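Local coordinates for protein GTPase HflX (Sulfolobus solfataricus P2, PDB 2QTF) that hydrolyses GTP, for which it is specific, and associates with the 50S ribosomal subunit, with a possible role in protein synthesis or ribosome biogenesis, at residues 234-239 with 279-284; 273-278 with 317-322; 104-109 with 244-249; 14-19 with 61-66. One frame throughout, in Å; residues are numbered along the deposited sequence.

How the interactions relate
From the N terminus, interaction 4 closes before the other three open: helix 13-22 meets the end of strand 59-62 within the N-terminal parallel sheet domain. Interaction 3 opens next at 104-109, in the middle region, and closes at 244-249 in the G domain. Before it closes, 234-239 opens interaction 1, so the two cross. Interaction 3 closes before interaction 2 opens. Interaction 1 in turn crosses interaction 2, because 273-278 precedes 279-284 on the shared helix 271-288, while 317-322 lies beyond. Direct contacts run from interaction 1 to each of the others: F282 packs on S320, I237 on F248, and R238 forms a salt bridge with E15, linking the G and N-terminal domains.

Interaction 1: residues 234-239 with 279-284; sequences VGFIRG and QSSFEI. With CD (cadmium ion), chain D; ACT (acetate ion), chain H.
The F236 ring is met obliquely by I284 and S281 of helix 271-288, while Y187 of the P-loop forms an edge-to-face pair with it. I284 CG2 lies 3.8 Å from F236 CE1, and I284 CD1 comes to 4.0 Å from F236 CG, the two side chains running past each other in opposite directions. Farther along the ring, S281 CB is 3.7 Å from F236 CE2; the S281 hydroxyl itself bonds to T277 O. With CG anti to the carbonyl carbon (chi1 -55°), the F236 ring reaches I284 and S281. Without the ring, as with an alanine here, a gap is likely to open between loop and helix, and Y187 to lose its edge-to-face partner. Next door, G235 N, in the predicted GTP site, donates to O of an acetate, probably from the crystallisation liquor, at 2.8 Å (147°); K192 and T188 also hold it. On the helix, E283 OE1 binds cadmium at 2.2 Å. With no hydrogen bond joining the segments, the loop-helix contact rests on nonpolar packing.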
loop_
_atom_site.group_PDB
_atom_site.type_symbol
_atom_site.label_atom_id
_atom_site.label_comp_id
_atom_site.label_asym_id
_atom_site.label_seq_id
_atom_site.Cartn_x
_atom_site.Cartn_y
_atom_site.Cartn_z
ATOM N N VAL A 234 2.708 1.787 -4.872
ATOM C CA VAL A 234 1.828 1.017 -3.965
ATOM C C VAL A 234 2.523 -0.319 -3.572
ATOM O O VAL A 234 3.279 -0.936 -4.372
ATOM C CB VAL A 234 0.403 0.845 -4.595
ATOM C CG1 VAL A 234 0.453 -0.180 -5.822
ATOM C CG2 VAL A 234 -0.658 0.510 -3.514
ATOM N N GLY A 235 2.303 -0.796 -2.356
ATOM C CA GLY A 235 2.851 -2.094 -1.973
ATOM C C GLY A 235 2.123 -3.258 -2.621
ATOM O O GLY A 235 1.022 -3.046 -3.185
ATOM N N PHE A 236 2.723 -4.465 -2.577
ATOM C CA PHE A 236 2.031 -5.729 -2.847
ATOM C C PHE A 236 1.155 -5.940 -1.586
ATOM O O PHE A 236 1.625 -5.825 -0.450
ATOM C CB PHE A 236 3.048 -6.873 -2.927
ATOM C CG PHE A 236 4.138 -6.641 -3.929
ATOM C CD1 PHE A 236 3.863 -6.099 -5.158
ATOM C CD2 PHE A 236 5.450 -7.001 -3.620
ATOM C CE1 PHE A 236 4.902 -5.940 -6.192
ATOM C CE2 PHE A 236 6.502 -6.763 -4.559
ATOM C CZ PHE A 236 6.206 -6.249 -5.856
ATOM N N ILE A 237 -0.139 -6.171 -1.807
ATOM C CA ILE A 237 -1.105 -6.185 -0.706
ATOM C C ILE A 237 -1.533 -7.677 -0.598
ATOM O O ILE A 237 -1.730 -8.334 -1.613
ATOM C CB ILE A 237 -2.411 -5.348 -1.055
ATOM C CG1 ILE A 237 -2.188 -3.810 -1.403
ATOM C CG2 ILE A 237 -3.441 -5.459 0.079
ATOM C CD1 ILE A 237 -1.741 -3.012 -0.307
ATOM N N ARG A 238 -1.668 -8.169 0.613
ATOM C CA ARG A 238 -2.073 -9.559 0.830
ATOM C C ARG A 238 -3.601 -9.663 0.850
ATOM O O ARG A 238 -4.253 -8.759 1.322
ATOM C CB ARG A 238 -1.486 -10.064 2.154
ATOM C CG ARG A 238 0.119 -10.050 2.138
ATOM C CD ARG A 238 0.684 -10.326 3.514
ATOM N NE ARG A 238 2.155 -10.499 3.445
ATOM C CZ ARG A 238 2.997 -9.520 3.806
ATOM N NH1 ARG A 238 2.479 -8.322 4.145
ATOM N NH2 ARG A 238 4.315 -9.713 3.797
ATOM N N GLY A 239 -4.198 -10.692 0.268
ATOM C CA GLY A 239 -5.674 -10.792 0.519
ATOM C C GLY A 239 -6.484 -9.692 -0.164
ATOM O O GLY A 239 -7.428 -9.145 0.437
ATOM N N GLN A 279 9.454 -15.284 -4.062
ATOM C CA GLN A 279 8.802 -15.832 -5.252
ATOM C C GLN A 279 7.533 -15.064 -5.617
ATOM O O GLN A 279 7.353 -14.784 -6.780
ATOM C CB GLN A 279 8.513 -17.374 -5.110
ATOM C CG GLN A 279 9.765 -18.240 -5.194
ATOM C CD GLN A 279 9.519 -19.588 -4.582
ATOM O OE1 GLN A 279 8.584 -19.741 -3.752
ATOM N NE2 GLN A 279 10.385 -20.585 -4.948
ATOM N N SER A 280 6.684 -14.692 -4.674
ATOM C CA SER A 280 5.492 -13.856 -5.100
ATOM C C SER A 280 5.874 -12.492 -5.575
ATOM O O SER A 280 5.215 -11.964 -6.443
ATOM C CB SER A 280 4.441 -13.554 -3.958
ATOM O OG SER A 280 4.250 -14.758 -3.215
ATOM N N SER A 281 6.836 -11.830 -4.892
ATOM C CA SER A 281 7.237 -10.427 -5.323
ATOM C C SER A 281 7.600 -10.446 -6.783
ATOM O O SER A 281 7.139 -9.597 -7.591
ATOM C CB SER A 281 8.422 -9.906 -4.482
ATOM O OG SER A 281 8.032 -9.815 -3.131
ATOM N N PHE A 282 8.463 -11.396 -7.162
ATOM C CA PHE A 282 8.889 -11.451 -8.588
ATOM C C PHE A 282 7.837 -11.939 -9.554
ATOM O O PHE A 282 7.765 -11.476 -10.704
ATOM C CB PHE A 282 10.217 -12.298 -8.717
ATOM C CG PHE A 282 11.465 -11.556 -8.191
ATOM C CD1 PHE A 282 11.909 -10.401 -8.856
ATOM C CD2 PHE A 282 12.082 -11.947 -7.019
ATOM C CE1 PHE A 282 13.019 -9.650 -8.385
ATOM C CE2 PHE A 282 13.192 -11.204 -6.532
ATOM C CZ PHE A 282 13.682 -10.080 -7.245
ATOM N N GLU A 283 6.999 -12.874 -9.080
ATOM C CA GLU A 283 5.866 -13.317 -9.907
ATOM C C GLU A 283 4.974 -12.136 -10.248
ATOM O O GLU A 283 4.685 -11.936 -11.391
ATOM C CB GLU A 283 5.064 -14.374 -9.144
ATOM C CG GLU A 283 3.774 -14.843 -9.854
ATOM C CD GLU A 283 3.077 -15.824 -8.911
ATOM O OE1 GLU A 283 2.193 -15.454 -8.098
ATOM O OE2 GLU A 283 3.504 -16.975 -8.931
ATOM N N ILE A 284 4.573 -11.328 -9.251
ATOM C CA ILE A 284 3.766 -10.119 -9.488
ATOM C C ILE A 284 4.465 -9.169 -10.440
ATOM O O ILE A 284 3.846 -8.690 -11.365
ATOM C CB ILE A 284 3.436 -9.404 -8.141
ATOM C CG1 ILE A 284 2.567 -10.295 -7.255
ATOM C CG2 ILE A 284 2.716 -8.110 -8.412
ATOM C CD1 ILE A 284 2.596 -9.832 -5.759
HETATM CD CD CD D . 1.270 -16.566 -6.483
HETATM C C ACT H . 1.292 -0.483 1.046
HETATM O O ACT H . 1.567 0.346 0.067
HETATM O OXT ACT H . 1.901 -1.620 1.164
HETATM C CH3 ACT H . 0.183 -0.092 2.032
HETATM O O HOH W 1 1.606 -14.779 -4.846
HETATM O O HOH W 2 0.207 -17.783 -4.390
#

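Interaction 2: residues 273-278 with 317-322; sequences LLIETL and EKLSKE
I275 and L278, one turn apart on helix 271-288, are the residues of 273-278 that meet L319 and S320 of helix 309-323. At the start of the segment, L273 O is gripped from opposite faces of its carbonyl plane by T277 N and T277 OG1, each at 2.8 Å; the hydroxyl arrives at a C=O...donor angle of 146°, so the threonine's polar end is satisfied within its own helix. L274 turns to V316 and to I265 of the central sheet. I275 then places CG2 3.7 Å from L319 CD2, the two side chains crossing at about a right angle. L319 can reach this far because its CG stands anti to the backbone N (chi1 -177°), carrying the CD2 branch into the groove between I275 and L278. At L278 the branches divide the work: CD1 lies 3.9 Å from L319 CD2, while CD2 lies 3.5 Å from S320 OG, a van der Waals contact with a methyl group; the hydroxyl's hydrogen-bond partner is V316 O. The segment axes approach to 10.5 Å at a crossing angle of -25°, roughly parallel in direction. L278 also touches strand 260-266 and S320 touches strand 327-332, an arrangement characteristic of neighbouring helices packed on the sheet of a P-loop GTPase, where strands and helices alternate along the chain.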
loop_
_atom_site.group_PDB
_atom_site.type_symbol
_atom_site.label_atom_id
_atom_site.label_comp_id
_atom_site.label_asym_id
_atom_site.label_seq_id
_atom_site.Cartn_x
_atom_site.Cartn_y
_atom_site.Cartn_z
ATOM N N LEU A 273 9.241 -18.583 4.528
ATOM C CA LEU A 273 8.430 -17.405 4.248
ATOM C C LEU A 273 9.226 -16.391 3.376
ATOM O O LEU A 273 8.673 -15.713 2.524
ATOM C CB LEU A 273 7.920 -16.769 5.543
ATOM C CG LEU A 273 6.904 -15.608 5.450
ATOM C CD1 LEU A 273 5.679 -15.884 4.538
ATOM C CD2 LEU A 273 6.427 -15.164 6.788
ATOM N N LEU A 274 10.515 -16.274 3.613
ATOM C CA LEU A 274 11.342 -15.360 2.830
ATOM C C LEU A 274 11.307 -15.870 1.413
ATOM O O LEU A 274 11.166 -15.132 0.410
ATOM C CB LEU A 274 12.770 -15.432 3.428
ATOM C CG LEU A 274 13.783 -14.344 3.386
ATOM C CD1 LEU A 274 13.145 -12.910 3.446
ATOM C CD2 LEU A 274 14.862 -14.621 4.463
ATOM N N ILE A 275 11.386 -17.190 1.276
ATOM C CA ILE A 275 11.412 -17.730 -0.099
ATOM C C ILE A 275 10.092 -17.428 -0.835
ATOM O O ILE A 275 10.073 -17.030 -1.989
ATOM C CB ILE A 275 11.643 -19.281 -0.082
ATOM C CG1 ILE A 275 13.104 -19.604 0.276
ATOM C CG2 ILE A 275 11.293 -19.898 -1.453
ATOM C CD1 ILE A 275 13.260 -21.042 0.724
ATOM N N GLU A 276 9.016 -17.708 -0.153
ATOM C CA GLU A 276 7.647 -17.473 -0.670
ATOM C C GLU A 276 7.474 -15.994 -0.981
ATOM O O GLU A 276 6.897 -15.629 -1.993
ATOM C CB GLU A 276 6.595 -17.834 0.406
ATOM C CG GLU A 276 6.514 -19.361 0.779
ATOM C CD GLU A 276 5.427 -19.603 1.910
ATOM O OE1 GLU A 276 4.506 -18.718 1.985
ATOM O OE2 GLU A 276 5.487 -20.639 2.722
ATOM N N THR A 277 7.898 -15.125 -0.073
ATOM C CA THR A 277 7.720 -13.647 -0.335
ATOM C C THR A 277 8.461 -13.190 -1.612
ATOM O O THR A 277 7.961 -12.432 -2.460
ATOM C CB THR A 277 8.142 -12.855 0.920
ATOM O OG1 THR A 277 7.349 -13.362 1.985
ATOM C CG2 THR A 277 7.758 -11.375 0.807
ATOM N N LEU A 278 9.682 -13.673 -1.759
ATOM C CA LEU A 278 10.453 -13.418 -2.983
ATOM C C LEU A 278 9.858 -14.025 -4.154
ATOM O O LEU A 278 9.770 -13.420 -5.192
ATOM C CB LEU A 278 11.925 -13.922 -2.838
ATOM C CG LEU A 278 12.955 -13.104 -2.047
ATOM C CD1 LEU A 278 14.187 -13.951 -1.999
ATOM C CD2 LEU A 278 13.346 -11.806 -2.811
ATOM N N GLU A 317 19.976 -13.411 -2.153
ATOM C CA GLU A 317 20.689 -13.060 -3.341
ATOM C C GLU A 317 20.632 -14.186 -4.373
ATOM O O GLU A 317 20.381 -13.926 -5.529
ATOM C CB GLU A 317 22.180 -12.748 -3.021
ATOM C CG GLU A 317 22.825 -12.360 -4.304
ATOM C CD GLU A 317 24.266 -11.902 -4.149
ATOM O OE1 GLU A 317 24.464 -10.868 -3.470
ATOM O OE2 GLU A 317 25.179 -12.567 -4.737
ATOM N N LYS A 318 20.893 -15.432 -3.957
ATOM C CA LYS A 318 20.815 -16.579 -4.938
ATOM C C LYS A 318 19.419 -16.684 -5.533
ATOM O O LYS A 318 19.248 -16.776 -6.763
ATOM C CB LYS A 318 21.189 -17.872 -4.204
ATOM C CG LYS A 318 22.744 -17.905 -3.872
ATOM C CD LYS A 318 23.171 -19.077 -2.876
ATOM C CE LYS A 318 24.570 -19.611 -3.291
ATOM N NZ LYS A 318 24.577 -21.124 -3.086
ATOM N N LEU A 319 18.382 -16.590 -4.691
ATOM C CA LEU A 319 17.013 -16.780 -5.245
ATOM C C LEU A 319 16.574 -15.644 -6.158
ATOM O O LEU A 319 15.978 -15.859 -7.263
ATOM C CB LEU A 319 16.015 -17.106 -4.131
ATOM C CG LEU A 319 14.532 -17.421 -4.463
ATOM C CD1 LEU A 319 14.369 -18.586 -5.512
ATOM C CD2 LEU A 319 13.695 -17.645 -3.242
ATOM N N SER A 320 16.878 -14.397 -5.745
ATOM C CA SER A 320 16.511 -13.243 -6.551
ATOM C C SER A 320 17.127 -13.361 -7.960
ATOM O O SER A 320 16.465 -13.081 -8.998
ATOM C CB SER A 320 16.981 -11.934 -5.838
ATOM O OG SER A 320 16.354 -11.839 -4.514
ATOM N N LYS A 321 18.401 -13.777 -8.023
ATOM C CA LYS A 321 19.047 -13.880 -9.365
ATOM C C LYS A 321 18.535 -15.088 -10.122
ATOM O O LYS A 321 18.529 -15.069 -11.374
ATOM C CB LYS A 321 20.590 -13.952 -9.288
ATOM C CG LYS A 321 21.218 -12.618 -8.848
ATOM C CD LYS A 321 22.720 -12.714 -8.382
ATOM C CE LYS A 321 23.280 -11.312 -8.165
ATOM N NZ LYS A 321 24.727 -11.307 -7.707
ATOM N N GLU A 322 18.100 -16.124 -9.412
ATOM C CA GLU A 322 17.380 -17.181 -10.137
ATOM C C GLU A 322 16.044 -16.719 -10.735
ATOM O O GLU A 322 15.628 -17.215 -11.795
ATOM C CB GLU A 322 17.128 -18.371 -9.247
ATOM C CG GLU A 322 18.400 -19.158 -9.020
ATOM C CD GLU A 322 18.156 -20.360 -8.123
ATOM O OE1 GLU A 322 19.153 -20.973 -7.637
ATOM O OE2 GLU A 322 16.959 -20.673 -7.893
#

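Interaction 3: residues 104-109 with 244-249; sequences KMQIEL and IVDAFF
Apolar contact centres on A247, whose CA lies 3.7 Å from Q106 CB; the small side chain lets the backbones draw together, with Q106 CA and A247 CA 4.9 Å apart. I107 adds a second touch, CG1 to A247 CB at 4.0 Å, and continues onto T251 one turn further on. The segment axes come within 8.5 Å and run nearly antiparallel, at 158°. In the fold this docks the middle-region helix 101-121 onto helix 245-253, which follows the predicted GTP-binding residues V234 and G235; on another side helix 101-121 packs on helix 145-164, M105 against L156 and L109 against I153. Polar contact is indirect: one water accepts from Q106 NE2 at 2.8 Å and donates to D246 OD2 at 2.6 Å. Q106 bends at chi2 (-78°), which brings its amide across D246 at a slant, NE2 3.8 Å from D246 CB, the amide and carboxylate planes being 72° apart. Elsewhere on helix 101-121, E108 OE1 forms a salt bridge with R152.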
loop_
_atom_site.group_PDB
_atom_site.type_symbol
_atom_site.label_atom_id
_atom_site.label_comp_id
_atom_site.label_asym_id
_atom_site.label_seq_id
_atom_site.Cartn_x
_atom_site.Cartn_y
_atom_site.Cartn_z
ATOM N N LYS A 104 -6.672 6.060 -11.821
ATOM C CA LYS A 104 -7.674 6.896 -11.179
ATOM C C LYS A 104 -9.125 6.533 -11.574
ATOM O O LYS A 104 -10.056 6.654 -10.745
ATOM C CB LYS A 104 -7.423 8.372 -11.498
ATOM C CG LYS A 104 -6.093 8.879 -10.844
ATOM C CD LYS A 104 -6.116 8.735 -9.328
ATOM C CE LYS A 104 -5.478 9.971 -8.623
ATOM N NZ LYS A 104 -5.759 9.797 -7.114
ATOM N N MET A 105 -9.334 6.230 -12.863
ATOM C CA MET A 105 -10.593 5.767 -13.350
ATOM C C MET A 105 -10.984 4.418 -12.741
ATOM O O MET A 105 -12.178 4.209 -12.439
ATOM C CB MET A 105 -10.484 5.669 -14.896
ATOM C CG MET A 105 -10.545 7.122 -15.581
ATOM S SD MET A 105 -10.143 6.786 -17.362
ATOM C CE MET A 105 -11.769 6.197 -17.688
ATOM N N GLN A 106 -10.027 3.468 -12.623
ATOM C CA GLN A 106 -10.431 2.150 -12.055
ATOM C C GLN A 106 -10.814 2.337 -10.585
ATOM O O GLN A 106 -11.657 1.606 -10.048
ATOM C CB GLN A 106 -9.279 1.149 -12.041
ATOM C CG GLN A 106 -8.949 0.625 -13.453
ATOM C CD GLN A 106 -9.928 -0.452 -13.967
ATOM O OE1 GLN A 106 -9.746 -0.960 -15.078
ATOM N NE2 GLN A 106 -10.953 -0.749 -13.234
ATOM N N ILE A 107 -10.098 3.237 -9.892
ATOM C CA ILE A 107 -10.407 3.469 -8.451
ATOM C C ILE A 107 -11.793 4.117 -8.327
ATOM O O ILE A 107 -12.611 3.736 -7.530
ATOM C CB ILE A 107 -9.278 4.408 -7.796
ATOM C CG1 ILE A 107 -7.960 3.576 -7.726
ATOM C CG2 ILE A 107 -9.793 4.930 -6.316
ATOM C CD1 ILE A 107 -6.660 4.387 -7.687
ATOM N N GLU A 108 -12.082 5.101 -9.154
ATOM C CA GLU A 108 -13.350 5.758 -9.028
ATOM C C GLU A 108 -14.502 4.753 -9.402
ATOM O O GLU A 108 -15.585 4.756 -8.777
ATOM C CB GLU A 108 -13.457 6.922 -10.028
ATOM C CG GLU A 108 -14.903 7.545 -9.712
ATOM C CD GLU A 108 -15.257 8.721 -10.491
ATOM O OE1 GLU A 108 -16.328 9.302 -10.118
ATOM O OE2 GLU A 108 -14.477 9.049 -11.456
ATOM N N LEU A 109 -14.257 3.966 -10.435
ATOM C CA LEU A 109 -15.205 2.868 -10.878
ATOM C C LEU A 109 -15.495 1.918 -9.691
ATOM O O LEU A 109 -16.646 1.648 -9.356
ATOM C CB LEU A 109 -14.563 2.082 -12.058
ATOM C CG LEU A 109 -15.497 0.899 -12.539
ATOM C CD1 LEU A 109 -16.929 1.434 -13.006
ATOM C CD2 LEU A 109 -14.779 0.148 -13.664
ATOM N N ILE A 244 -11.705 -5.113 -5.922
ATOM C CA ILE A 244 -10.717 -4.013 -6.157
ATOM C C ILE A 244 -9.436 -4.505 -6.814
ATOM O O ILE A 244 -8.452 -3.817 -6.856
ATOM C CB ILE A 244 -10.416 -3.147 -4.862
ATOM C CG1 ILE A 244 -9.774 -3.981 -3.750
ATOM C CG2 ILE A 244 -11.775 -2.600 -4.365
ATOM C CD1 ILE A 244 -9.402 -3.179 -2.470
ATOM N N VAL A 245 -9.473 -5.748 -7.311
ATOM C CA VAL A 245 -8.234 -6.335 -7.880
ATOM C C VAL A 245 -7.867 -5.576 -9.092
ATOM O O VAL A 245 -6.690 -5.320 -9.268
ATOM C CB VAL A 245 -8.451 -7.842 -8.208
ATOM C CG1 VAL A 245 -7.411 -8.332 -9.282
ATOM C CG2 VAL A 245 -8.317 -8.642 -6.975
ATOM N N ASP A 246 -8.793 -5.130 -9.949
ATOM C CA ASP A 246 -8.306 -4.367 -11.075
ATOM C C ASP A 246 -7.742 -2.983 -10.713
ATOM O O ASP A 246 -6.769 -2.545 -11.329
ATOM C CB ASP A 246 -9.352 -3.996 -12.115
ATOM C CG ASP A 246 -9.832 -5.231 -12.966
ATOM O OD1 ASP A 246 -9.181 -6.284 -12.992
ATOM O OD2 ASP A 246 -10.875 -5.050 -13.562
ATOM N N ALA A 247 -8.424 -2.267 -9.808
ATOM C CA ALA A 247 -7.833 -1.019 -9.372
ATOM C C ALA A 247 -6.426 -1.251 -8.813
ATOM O O ALA A 247 -5.541 -0.388 -9.006
ATOM C CB ALA A 247 -8.721 -0.354 -8.334
ATOM N N PHE A 248 -6.226 -2.353 -8.068
ATOM C CA PHE A 248 -4.897 -2.628 -7.455
ATOM C C PHE A 248 -3.859 -2.816 -8.535
ATOM O O PHE A 248 -2.812 -2.131 -8.587
ATOM C CB PHE A 248 -4.938 -3.918 -6.542
ATOM C CG PHE A 248 -3.594 -4.356 -6.133
ATOM C CD1 PHE A 248 -2.771 -3.545 -5.319
ATOM C CD2 PHE A 248 -3.084 -5.609 -6.620
ATOM C CE1 PHE A 248 -1.428 -3.934 -4.989
ATOM C CE2 PHE A 248 -1.774 -6.012 -6.293
ATOM C CZ PHE A 248 -0.963 -5.186 -5.431
ATOM N N PHE A 249 -4.124 -3.782 -9.427
ATOM C CA PHE A 249 -3.141 -4.048 -10.484
ATOM C C PHE A 249 -2.825 -2.878 -11.383
ATOM O O PHE A 249 -1.671 -2.628 -11.779
ATOM C CB PHE A 249 -3.518 -5.315 -11.285
ATOM C CG PHE A 249 -3.133 -6.521 -10.584
ATOM C CD1 PHE A 249 -1.780 -6.802 -10.390
ATOM C CD2 PHE A 249 -4.101 -7.359 -9.993
ATOM C CE1 PHE A 249 -1.355 -7.914 -9.656
ATOM C CE2 PHE A 249 -3.699 -8.484 -9.258
ATOM C CZ PHE A 249 -2.311 -8.781 -9.094
HETATM O O HOH W 3 -12.462 -3.057 -13.794
#

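Interaction 4: residues 14-19 with 61-66; sequences EEAIAL and IIFEQL
Q65 N donates to E64 OE2 at 2.7 Å, with an N-H...O angle of 148°, meeting the oxygen on its anti side and slightly out of the carboxylate plane; the bond ties two adjacent loop residues just after F63. F63 is the centre of an inverse gamma turn at the end of strand 59-62 in the N-terminal parallel sheet, while A16 and L19 lie on helix 13-22, which links parallel strands 2-7 and 25-31 in a beta-alpha-beta unit. The contact packs this crossover helix against the end of strand 59-62, which lies across strand 2-7 from strand 25-31. A16 CB sits over one face of the F63 ring in a CH-pi contact, 3.8 Å from the centroid and 14° off the normal. The F63 chi1 of -156° sets CG opposite the backbone N, turning the ring to A16. Replacing F63 by alanine would remove the ring, and is likely to leave A16 CB without its CH-pi partner and a gap beside L19 CD1. No hydrogen bond crosses the contact; the E15 side chain leads away, its OE2 forming a salt bridge with R238. L19 also reaches L89 of helix 86-97, and its CD2 lies 3.8 Å from I237 CD1. The L19 and F63 side chains cross at about a right angle, and L19 CD1 meets the ring obliquely, 3.6 Å from both F63 CE1 and F63 CZ.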
loop_
_atom_site.group_PDB
_atom_site.type_symbol
_atom_site.label_atom_id
_atom_site.label_comp_id
_atom_site.label_asym_id
_atom_site.label_seq_id
_atom_site.Cartn_x
_atom_site.Cartn_y
_atom_site.Cartn_z
ATOM N N GLU A 14 -1.538 -5.972 12.976
ATOM C CA GLU A 14 -0.222 -5.415 12.529
ATOM C C GLU A 14 -0.322 -5.028 11.053
ATOM O O GLU A 14 0.162 -3.962 10.664
ATOM C CB GLU A 14 0.820 -6.512 12.613
ATOM C CG GLU A 14 2.269 -6.135 12.454
ATOM C CD GLU A 14 3.175 -7.346 12.967
ATOM O OE1 GLU A 14 3.089 -8.468 12.368
ATOM O OE2 GLU A 14 3.845 -7.192 14.023
ATOM N N GLU A 15 -0.897 -5.905 10.246
ATOM C CA GLU A 15 -1.104 -5.624 8.808
ATOM C C GLU A 15 -2.016 -4.385 8.607
ATOM O O GLU A 15 -1.691 -3.475 7.827
ATOM C CB GLU A 15 -1.739 -6.830 8.103
ATOM C CG GLU A 15 -1.663 -6.714 6.567
ATOM C CD GLU A 15 -0.359 -7.312 5.997
ATOM O OE1 GLU A 15 0.556 -7.771 6.766
ATOM O OE2 GLU A 15 -0.237 -7.308 4.767
ATOM N N ALA A 16 -3.177 -4.366 9.295
ATOM C CA ALA A 16 -4.072 -3.190 9.228
ATOM C C ALA A 16 -3.453 -1.852 9.646
ATOM O O ALA A 16 -3.701 -0.797 9.079
ATOM C CB ALA A 16 -5.366 -3.458 10.034
ATOM N N ILE A 17 -2.674 -1.845 10.699
ATOM C CA ILE A 17 -1.934 -0.648 11.050
ATOM C C ILE A 17 -1.076 -0.075 9.904
ATOM O O ILE A 17 -1.115 1.149 9.596
ATOM C CB ILE A 17 -1.033 -0.878 12.303
ATOM C CG1 ILE A 17 -1.912 -0.970 13.577
ATOM C CG2 ILE A 17 -0.063 0.342 12.489
ATOM C CD1 ILE A 17 -1.129 -1.646 14.739
ATOM N N ALA A 18 -0.337 -0.956 9.297
ATOM C CA ALA A 18 0.574 -0.566 8.187
ATOM C C ALA A 18 -0.272 -0.172 6.971
ATOM O O ALA A 18 0.048 0.776 6.311
ATOM C CB ALA A 18 1.551 -1.794 7.870
ATOM N N LEU A 19 -1.408 -0.823 6.701
ATOM C CA LEU A 19 -2.388 -0.291 5.661
ATOM C C LEU A 19 -2.970 1.130 5.977
ATOM O O LEU A 19 -3.094 2.023 5.100
ATOM C CB LEU A 19 -3.497 -1.290 5.445
ATOM C CG LEU A 19 -3.022 -2.649 4.905
ATOM C CD1 LEU A 19 -4.088 -3.696 5.003
ATOM C CD2 LEU A 19 -2.523 -2.494 3.368
ATOM N N ILE A 61 -12.193 3.588 11.112
ATOM C CA ILE A 61 -11.805 2.578 10.157
ATOM C C ILE A 61 -12.111 1.196 10.731
ATOM O O ILE A 61 -11.669 0.887 11.833
ATOM C CB ILE A 61 -10.264 2.699 9.771
ATOM C CG1 ILE A 61 -10.010 4.109 9.174
ATOM C CG2 ILE A 61 -9.870 1.585 8.732
ATOM C CD1 ILE A 61 -8.498 4.407 8.983
ATOM N N ILE A 62 -12.874 0.409 9.983
ATOM C CA ILE A 62 -13.241 -0.940 10.424
ATOM C C ILE A 62 -12.595 -1.932 9.471
ATOM O O ILE A 62 -12.840 -1.923 8.273
ATOM C CB ILE A 62 -14.764 -1.062 10.529
ATOM C CG1 ILE A 62 -15.305 -0.098 11.679
ATOM C CG2 ILE A 62 -15.115 -2.526 10.821
ATOM C CD1 ILE A 62 -16.794 0.170 11.529
ATOM N N PHE A 63 -11.688 -2.750 9.982
ATOM C CA PHE A 63 -11.022 -3.661 9.102
ATOM C C PHE A 63 -11.851 -4.912 8.855
ATOM O O PHE A 63 -11.455 -5.958 9.298
ATOM C CB PHE A 63 -9.599 -3.966 9.613
ATOM C CG PHE A 63 -8.661 -4.427 8.519
ATOM C CD1 PHE A 63 -8.210 -3.548 7.520
ATOM C CD2 PHE A 63 -8.282 -5.779 8.444
ATOM C CE1 PHE A 63 -7.336 -4.036 6.495
ATOM C CE2 PHE A 63 -7.404 -6.264 7.461
ATOM C CZ PHE A 63 -6.925 -5.408 6.491
ATOM N N GLU A 64 -12.948 -4.789 8.110
ATOM C CA GLU A 64 -13.860 -5.874 7.758
ATOM C C GLU A 64 -14.599 -5.331 6.563
ATOM O O GLU A 64 -14.532 -4.128 6.296
ATOM C CB GLU A 64 -14.921 -6.053 8.875
ATOM C CG GLU A 64 -14.962 -7.440 9.531
ATOM C CD GLU A 64 -15.054 -8.624 8.560
ATOM O OE1 GLU A 64 -14.740 -9.753 9.024
ATOM O OE2 GLU A 64 -15.417 -8.454 7.356
ATOM N N GLN A 65 -15.421 -6.133 5.914
ATOM C CA GLN A 65 -16.287 -5.587 4.949
ATOM C C GLN A 65 -17.642 -5.302 5.588
ATOM O O GLN A 65 -18.310 -6.269 6.051
ATOM C CB GLN A 65 -16.362 -6.531 3.734
ATOM C CG GLN A 65 -17.210 -6.008 2.596
ATOM C CD GLN A 65 -17.196 -6.940 1.362
ATOM O OE1 GLN A 65 -16.246 -7.731 1.174
ATOM N NE2 GLN A 65 -18.270 -6.858 0.525
ATOM N N LEU A 66 -18.097 -4.045 5.562
ATOM C CA LEU A 66 -19.404 -3.617 6.196
ATOM C C LEU A 66 -20.527 -3.864 5.239
ATOM O O LEU A 66 -20.377 -3.666 4.042
ATOM C CB LEU A 66 -19.473 -2.098 6.621
ATOM C CG LEU A 66 -18.592 -1.677 7.749
ATOM C CD1 LEU A 66 -18.635 -0.150 8.023
ATOM C CD2 LEU A 66 -18.872 -2.562 9.051
#